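Local coordinates for outer membrane protein TP0453 (Treponema pallidum, PDB 3K8J) that alters membrane permeability at acidic pH, makes lipid vesicles leakier, and might take part in ligand transport, at residues Y24-G29 with Q160-Y165; A56-F61 with R69-G74. All blocks are in the same frame, centred on the assembly; numbering follows the deposited sequence.

How the contacts relate
Both contacts belong to the U-shaped beta-half-barrel of this lipoprotein, and their centres lie about 11 Å apart. Strand 54-62 runs between them: one edge pairs with strand 67-74 in contact 2, and the other with strand 21-26, which in turn pairs with strand 162-166 in contact 1. The backbones meet where Phe25 N approaches Val57 O at 2.9 Å, a probable hydrogen bond. Beside this seam the rings of Tyr24 and Tyr58 touch, and Tyr24 CD1 lies 3.6 Å from Tyr58 CE1. Along the chain, contact 2 is local, a hairpin nested inside the long loop that contact 1 closes by bringing residues 160-165 back against residues 24-29.

Contact 1: residues Y24-G29 with Q160-Y165; sequences YFPVAG and QTVALY
Val162 lays its CG2 methyl over one face of the Phe25 ring, offset toward the rim and 4.0 Å from the ring centroid, a CH-pi contact. Its second methyl, CG1, reaches Phe25 CD2 at 3.8 Å from beyond the rim, so one methyl covers the face and the other borders it. Phe25 has its CG anti to the backbone N (chi1 -161°), which stands the ring out from the sheet with one face turned to Val162. Tyr24 and Ala163, whose side chains lie on the other face of the sheet, form an antiparallel hydrogen-bonded pair: Tyr24 N gives to Ala163 O and Ala163 N to Tyr24 O, both at 2.9 Å and nearly straight. Between the side chains, the small alanine meets Tyr24 CB with its own CB, while farther along the strand Tyr24 brings its ring edge to the carbonyl of Thr161, with Tyr24 CD2 3.4 Å from Thr161 O.

Pro26 ends this regular pairing, since it has no N-H to give. Its ring carbons lie instead against residues 160-162, CD coming within 3.3 Å of Thr161 O. Beyond it the chain turns, and the extended side chain of Gln160 runs alongside Ala28, placing NE2 3.5 Å from Ala28 CB. Its OE1 approaches Gly29 CA; the positive phi of Gly29 (86°) suits glycine, because a side chain would press on the preceding carbonyl.

Asn30 ND2 hydrogen-bonds to Pro26 O and Gln160 O, tying the turn to the opposite segment. Thr161 OG1 is held by Thr194 OG1 on strand 189-196, which also pairs with Val162 and Leu164 through the backbone. Helix 147-153 covers the Tyr24 and Ala163 face with Glu152, Cys153 and Phe149, while strand 54-62 binds the far edge of strand 21-26.

Contact 2: residues A56-F61 with R69-G74; sequences AVYGAF and RLFGSG
Tyr58 and Phe71 sit side by side at the middle of an antiparallel beta hairpin, strands 54-62 and 67-74, with their CD2 atoms 4.2 Å apart. Tyr58 turns its ring edge to the neighbouring strand, and Phe71 O lies in the plane of that ring, 3.6 Å from Tyr58 CD2. Because Tyr58 has CG anti to its carbonyl carbon (chi1 -50°) and Phe71 has CG anti to its nitrogen, the two rings leave the strands by different routes yet point the same way.

Behind them the backbone ladder is regular. Ala56 with Ser73, Tyr58 with Phe71 and Ala60 with Arg69 are hydrogen-bonded pairs; the link from Ala56 N to Ser73 O is weak at 3.3 Å. Between them, Val57 faces Gly72 and Gly59 faces Leu70 as non-hydrogen-bonded pairs. The glycine at 59 suits the leucine opposite, whose CD2 comes to 3.7 Å from Gly59 CA, close enough that a beta carbon would be tight. On this face Val57 CG1 also touches Leu70 CB.

Farther out, helix 11-15 packs on the aromatic face through Pro11 and Val14, and Phe117 stacks on Phe71. Glu156, outside the hairpin, binds both Tyr58 OH and Ser73 OG, one carboxylate oxygen to each, thus linking the two strands. The long side chain of Arg69 turns away from Ala60; its NE forms a salt bridge with Glu67 of the same strand, the guanidinium makes a cation-pi contact with Phe62, and NH1 hydrogen-bonds to Val15 O.

Contact 1: residues Y24-G29 with Q160-Y165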
ATOM      1  N   TYR A  24      -9.821  15.925 -20.387  1.00 18.95           N
ATOM      2  CA  TYR A  24      -8.896  16.330 -21.414  1.00 19.46           C
ATOM      3  C   TYR A  24      -7.848  15.247 -21.463  1.00 20.14           C
ATOM      4  O   TYR A  24      -7.228  14.954 -20.444  1.00 18.26           O
ATOM      5  CB  TYR A  24      -8.241  17.658 -21.077  1.00 19.40           C
ATOM      6  CG  TYR A  24      -7.122  17.992 -22.029  1.00 20.50           C
ATOM      7  CD1 TYR A  24      -7.400  18.281 -23.364  1.00 16.71           C
ATOM      8  CD2 TYR A  24      -5.790  18.008 -21.608  1.00 18.39           C
ATOM      9  CE1 TYR A  24      -6.404  18.577 -24.249  1.00 19.01           C
ATOM     10  CE2 TYR A  24      -4.759  18.305 -22.513  1.00 15.71           C
ATOM     11  CZ  TYR A  24      -5.089  18.591 -23.830  1.00 20.30           C
ATOM     12  OH  TYR A  24      -4.135  18.889 -24.762  1.00 23.44           O
ATOM     13  N   PHE A  25      -7.666  14.646 -22.639  1.00 19.42           N
ATOM     14  CA  PHE A  25      -6.747  13.533 -22.787  1.00 21.62           C
ATOM     15  C   PHE A  25      -5.882  13.728 -24.041  1.00 21.89           C
ATOM     16  O   PHE A  25      -6.326  13.415 -25.158  1.00 23.27           O
ATOM     17  CB  PHE A  25      -7.524  12.206 -22.868  1.00 21.39           C
ATOM     18  CG  PHE A  25      -6.688  10.992 -22.573  1.00 27.43           C
ATOM     19  CD1 PHE A  25      -5.692  10.578 -23.452  1.00 31.38           C
ATOM     20  CD2 PHE A  25      -6.903  10.251 -21.414  1.00 31.53           C
ATOM     21  CE1 PHE A  25      -4.910   9.457 -23.179  1.00 30.97           C
ATOM     22  CE2 PHE A  25      -6.133   9.121 -21.140  1.00 33.18           C
ATOM     23  CZ  PHE A  25      -5.130   8.729 -22.034  1.00 31.38           C
ATOM     24  N   PRO A  26      -4.651  14.237 -23.868  1.00 22.02           N
ATOM     25  CA  PRO A  26      -3.750  14.375 -25.020  1.00 22.51           C
ATOM     26  C   PRO A  26      -3.053  13.051 -25.295  1.00 24.03           C
ATOM     27  O   PRO A  26      -2.654  12.358 -24.345  1.00 24.18           O
ATOM     28  CB  PRO A  26      -2.737  15.410 -24.550  1.00 22.50           C
ATOM     29  CG  PRO A  26      -2.700  15.235 -23.033  1.00 19.76           C
ATOM     30  CD  PRO A  26      -4.023  14.683 -22.606  1.00 21.23           C
ATOM     31  N   VAL A  27      -2.895  12.705 -26.572  1.00 24.33           N
ATOM     32  CA  VAL A  27      -2.314  11.406 -26.926  1.00 25.73           C
ATOM     33  C   VAL A  27      -0.788  11.354 -26.692  1.00 26.63           C
ATOM     34  O   VAL A  27      -0.284  10.379 -26.133  1.00 26.30           O
ATOM     35  CB  VAL A  27      -2.675  10.975 -28.371  1.00 25.94           C
ATOM     36  CG1 VAL A  27      -1.931   9.693 -28.761  1.00 26.63           C
ATOM     37  CG2 VAL A  27      -4.193  10.777 -28.512  1.00 26.07           C
ATOM     38  N   ALA A  28      -0.070  12.402 -27.101  1.00 27.58           N
ATOM     39  CA  ALA A  28       1.395  12.417 -27.003  1.00 28.98           C
ATOM     40  C   ALA A  28       1.831  12.305 -25.535  1.00 29.42           C
ATOM     41  O   ALA A  28       1.297  12.996 -24.666  1.00 29.30           O
ATOM     42  CB  ALA A  28       1.973  13.672 -27.665  1.00 29.18           C
ATOM     43  N   GLY A  29       2.767  11.399 -25.269  1.00 29.24           N
ATOM     44  CA  GLY A  29       3.244  11.143 -23.910  1.00 29.58           C
ATOM     45  C   GLY A  29       2.394  10.125 -23.158  1.00 30.47           C
ATOM     46  O   GLY A  29       2.737   9.747 -22.042  1.00 31.56           O
ATOM     47  N   GLN A 160       1.046  17.360 -21.966  1.00 25.64           N
ATOM     48  CA  GLN A 160       0.887  15.905 -22.036  1.00 24.22           C
ATOM     49  C   GLN A 160       0.129  15.366 -20.821  1.00 22.25           C
ATOM     50  O   GLN A 160       0.050  14.165 -20.591  1.00 21.39           O
ATOM     51  CB  GLN A 160       2.241  15.213 -22.257  1.00 25.72           C
ATOM     52  CG  GLN A 160       2.917  15.723 -23.547  1.00 29.70           C
ATOM     53  CD  GLN A 160       4.077  14.884 -24.011  1.00 34.77           C
ATOM     54  OE1 GLN A 160       4.780  14.269 -23.209  1.00 35.36           O
ATOM     55  NE2 GLN A 160       4.297  14.867 -25.328  1.00 34.43           N
ATOM     56  N   THR A 161      -0.483  16.290 -20.087  1.00 20.56           N
ATOM     57  CA  THR A 161      -1.181  15.996 -18.850  1.00 20.92           C
ATOM     58  C   THR A 161      -2.653  15.647 -19.142  1.00 20.30           C
ATOM     59  O   THR A 161      -3.343  16.387 -19.834  1.00 21.08           O
ATOM     60  CB  THR A 161      -1.082  17.228 -17.917  1.00 20.04           C
ATOM     61  OG1 THR A 161       0.298  17.450 -17.596  1.00 22.96           O
ATOM     62  CG2 THR A 161      -1.892  17.057 -16.641  1.00 19.18           C
ATOM     63  N   VAL A 162      -3.097  14.510 -18.616  1.00 18.98           N
ATOM     64  CA  VAL A 162      -4.508  14.148 -18.556  1.00 20.37           C
ATOM     65  C   VAL A 162      -5.193  14.908 -17.420  1.00 21.48           C
ATOM     66  O   VAL A 162      -4.701  14.923 -16.293  1.00 22.72           O
ATOM     67  CB  VAL A 162      -4.672  12.626 -18.345  1.00 21.25           C
ATOM     68  CG1 VAL A 162      -6.157  12.245 -18.292  1.00 21.79           C
ATOM     69  CG2 VAL A 162      -3.952  11.850 -19.457  1.00 18.93           C
ATOM     70  N   ALA A 163      -6.317  15.548 -17.724  1.00 20.59           N
ATOM     71  CA  ALA A 163      -7.018  16.377 -16.748  1.00 19.74           C
ATOM     72  C   ALA A 163      -8.470  15.920 -16.603  1.00 19.68           C
ATOM     73  O   ALA A 163      -9.146  15.606 -17.602  1.00 18.24           O
ATOM     74  CB  ALA A 163      -6.955  17.856 -17.162  1.00 18.85           C
ATOM     75  N   LEU A 164      -8.926  15.866 -15.355  1.00 17.36           N
ATOM     76  CA  LEU A 164     -10.293  15.531 -15.023  1.00 19.12           C
ATOM     77  C   LEU A 164     -10.892  16.574 -14.112  1.00 19.35           C
ATOM     78  O   LEU A 164     -10.267  16.996 -13.141  1.00 19.85           O
ATOM     79  CB  LEU A 164     -10.357  14.185 -14.299  1.00 21.80           C
ATOM     80  CG  LEU A 164     -10.339  12.946 -15.176  1.00 26.59           C
ATOM     81  CD1 LEU A 164      -9.965  11.723 -14.326  1.00 36.46           C
ATOM     82  CD2 LEU A 164     -11.705  12.769 -15.820  1.00 29.59           C
ATOM     83  N   TYR A 165     -12.113  16.976 -14.424  1.00 18.43           N
ATOM     84  CA  TYR A 165     -12.876  17.827 -13.544  1.00 19.21           C
ATOM     85  C   TYR A 165     -14.167  17.114 -13.229  1.00 20.73           C
ATOM     86  O   TYR A 165     -14.978  16.842 -14.130  1.00 19.91           O
ATOM     87  CB  TYR A 165     -13.163  19.173 -14.200  1.00 17.75           C
ATOM     88  CG  TYR A 165     -13.959  20.112 -13.321  1.00 21.05           C
ATOM     89  CD1 TYR A 165     -13.558  20.374 -12.012  1.00 20.14           C
ATOM     90  CD2 TYR A 165     -15.112  20.751 -13.804  1.00 23.74           C
ATOM     91  CE1 TYR A 165     -14.278  21.235 -11.193  1.00 25.76           C
ATOM     92  CE2 TYR A 165     -15.849  21.605 -12.984  1.00 27.69           C
ATOM     93  CZ  TYR A 165     -15.422  21.845 -11.688  1.00 29.47           C
ATOM     94  OH  TYR A 165     -16.132  22.698 -10.873  1.00 42.25           O
TER

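Contact 2: residues A56-F61 with R69-G74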
ATOM      1  N   ALA A  56      -5.631  15.060 -29.500  1.00 17.72           N
ATOM      2  CA  ALA A  56      -6.261  15.163 -28.180  1.00 17.43           C
ATOM      3  C   ALA A  56      -7.758  14.878 -28.240  1.00 17.13           C
ATOM      4  O   ALA A  56      -8.412  15.117 -29.246  1.00 18.62           O
ATOM      5  CB  ALA A  56      -6.033  16.564 -27.575  1.00 15.55           C
ATOM      6  N   VAL A  57      -8.288  14.429 -27.113  1.00 17.89           N
ATOM      7  CA  VAL A  57      -9.692  14.121 -26.951  1.00 18.95           C
ATOM      8  C   VAL A  57     -10.228  14.983 -25.801  1.00 18.59           C
ATOM      9  O   VAL A  57      -9.615  15.034 -24.736  1.00 18.07           O
ATOM     10  CB  VAL A  57      -9.841  12.611 -26.601  1.00 20.11           C
ATOM     11  CG1 VAL A  57     -11.268  12.271 -26.166  1.00 22.05           C
ATOM     12  CG2 VAL A  57      -9.392  11.739 -27.799  1.00 22.89           C
ATOM     13  N   TYR A  58     -11.351  15.663 -26.040  1.00 18.52           N
ATOM     14  CA  TYR A  58     -12.080  16.417 -25.005  1.00 17.94           C
ATOM     15  C   TYR A  58     -13.383  15.668 -24.780  1.00 20.36           C
ATOM     16  O   TYR A  58     -14.090  15.326 -25.746  1.00 20.43           O
ATOM     17  CB  TYR A  58     -12.354  17.854 -25.454  1.00 16.50           C
ATOM     18  CG  TYR A  58     -11.120  18.570 -25.975  1.00 16.49           C
ATOM     19  CD1 TYR A  58     -10.487  19.551 -25.225  1.00 16.82           C
ATOM     20  CD2 TYR A  58     -10.574  18.242 -27.213  1.00 20.40           C
ATOM     21  CE1 TYR A  58      -9.346  20.204 -25.699  1.00 21.56           C
ATOM     22  CE2 TYR A  58      -9.428  18.877 -27.697  1.00 22.02           C
ATOM     23  CZ  TYR A  58      -8.817  19.862 -26.927  1.00 26.24           C
ATOM     24  OH  TYR A  58      -7.674  20.485 -27.396  1.00 29.09           O
ATOM     25  N   GLY A  59     -13.671  15.370 -23.513  1.00 19.59           N
ATOM     26  CA  GLY A  59     -14.819  14.548 -23.137  1.00 18.96           C
ATOM     27  C   GLY A  59     -15.686  15.155 -22.037  1.00 19.14           C
ATOM     28  O   GLY A  59     -15.191  15.884 -21.156  1.00 15.82           O
ATOM     29  N   ALA A  60     -16.976  14.840 -22.096  1.00 17.09           N
ATOM     30  CA  ALA A  60     -17.939  15.237 -21.085  1.00 18.44           C
ATOM     31  C   ALA A  60     -18.920  14.101 -20.840  1.00 19.89           C
ATOM     32  O   ALA A  60     -19.420  13.491 -21.796  1.00 20.74           O
ATOM     33  CB  ALA A  60     -18.673  16.502 -21.502  1.00 18.12           C
ATOM     34  N   PHE A  61     -19.135  13.771 -19.562  1.00 20.40           N
ATOM     35  CA  PHE A  61     -20.140  12.778 -19.169  1.00 20.40           C
ATOM     36  C   PHE A  61     -21.344  13.467 -18.516  1.00 20.35           C
ATOM     37  O   PHE A  61     -21.178  14.330 -17.653  1.00 18.71           O
ATOM     38  CB  PHE A  61     -19.542  11.745 -18.215  1.00 23.54           C
ATOM     39  CG  PHE A  61     -20.575  10.850 -17.542  1.00 27.25           C
ATOM     40  CD1 PHE A  61     -21.198   9.818 -18.254  1.00 27.40           C
ATOM     41  CD2 PHE A  61     -20.913  11.036 -16.200  1.00 31.07           C
ATOM     42  CE1 PHE A  61     -22.138   8.993 -17.639  1.00 28.13           C
ATOM     43  CE2 PHE A  61     -21.859  10.208 -15.572  1.00 31.47           C
ATOM     44  CZ  PHE A  61     -22.472   9.187 -16.295  1.00 29.79           C
ATOM     45  N   ARG A  69     -19.981  12.618 -24.443  1.00 19.80           N
ATOM     46  CA  ARG A  69     -19.759  13.311 -25.709  1.00 19.14           C
ATOM     47  C   ARG A  69     -18.261  13.581 -25.800  1.00 18.86           C
ATOM     48  O   ARG A  69     -17.646  14.050 -24.825  1.00 19.27           O
ATOM     49  CB  ARG A  69     -20.570  14.609 -25.779  1.00 17.68           C
ATOM     50  CG  ARG A  69     -22.030  14.444 -25.343  1.00 19.56           C
ATOM     51  CD  ARG A  69     -22.887  15.665 -25.657  1.00 19.96           C
ATOM     52  NE  ARG A  69     -24.144  15.606 -24.900  1.00 18.37           N
ATOM     53  CZ  ARG A  69     -24.746  16.656 -24.342  1.00 20.59           C
ATOM     54  NH1 ARG A  69     -24.205  17.874 -24.437  1.00 16.44           N
ATOM     55  NH2 ARG A  69     -25.876  16.485 -23.655  1.00 15.96           N
ATOM     56  N   LEU A  70     -17.675  13.267 -26.949  1.00 16.80           N
ATOM     57  CA  LEU A  70     -16.248  13.507 -27.183  1.00 17.27           C
ATOM     58  C   LEU A  70     -16.021  14.338 -28.415  1.00 16.87           C
ATOM     59  O   LEU A  70     -16.709  14.174 -29.416  1.00 17.59           O
ATOM     60  CB  LEU A  70     -15.453  12.196 -27.339  1.00 17.62           C
ATOM     61  CG  LEU A  70     -15.761  11.012 -26.412  1.00 21.15           C
ATOM     62  CD1 LEU A  70     -14.988   9.741 -26.841  1.00 24.21           C
ATOM     63  CD2 LEU A  70     -15.419  11.355 -24.969  1.00 26.51           C
ATOM     64  N   PHE A  71     -15.018  15.211 -28.334  1.00 15.64           N
ATOM     65  CA  PHE A  71     -14.524  15.944 -29.461  1.00 14.63           C
ATOM     66  C   PHE A  71     -13.076  15.473 -29.644  1.00 16.94           C
ATOM     67  O   PHE A  71     -12.265  15.488 -28.715  1.00 14.42           O
ATOM     68  CB  PHE A  71     -14.625  17.443 -29.197  1.00 14.95           C
ATOM     69  CG  PHE A  71     -14.239  18.303 -30.370  1.00 14.80           C
ATOM     70  CD1 PHE A  71     -15.209  18.875 -31.164  1.00 16.06           C
ATOM     71  CD2 PHE A  71     -12.889  18.519 -30.688  1.00 15.54           C
ATOM     72  CE1 PHE A  71     -14.859  19.693 -32.243  1.00 21.94           C
ATOM     73  CE2 PHE A  71     -12.526  19.317 -31.758  1.00 19.45           C
ATOM     74  CZ  PHE A  71     -13.504  19.916 -32.545  1.00 17.00           C
ATOM     75  N   GLY A  72     -12.764  15.002 -30.844  1.00 17.49           N
ATOM     76  CA  GLY A  72     -11.433  14.508 -31.114  1.00 16.52           C
ATOM     77  C   GLY A  72     -10.767  15.428 -32.103  1.00 17.33           C
ATOM     78  O   GLY A  72     -11.291  15.672 -33.188  1.00 17.99           O
ATOM     79  N   SER A  73      -9.616  15.955 -31.713  1.00 17.13           N
ATOM     80  CA  SER A  73      -8.852  16.804 -32.597  1.00 18.48           C
ATOM     81  C   SER A  73      -7.781  15.924 -33.212  1.00 18.00           C
ATOM     82  O   SER A  73      -7.052  15.256 -32.492  1.00 19.29           O
ATOM     83  CB  SER A  73      -8.222  17.934 -31.792  1.00 17.10           C
ATOM     84  OG  SER A  73      -7.315  18.618 -32.601  1.00 23.22           O
ATOM     85  N   GLY A  74      -7.686  15.915 -34.539  1.00 19.50           N
ATOM     86  CA  GLY A  74      -6.718  15.049 -35.226  1.00 18.69           C
ATOM     87  C   GLY A  74      -6.755  15.222 -36.722  1.00 19.35           C
ATOM     88  O   GLY A  74      -6.926  16.339 -37.230  1.00 20.65           O
TER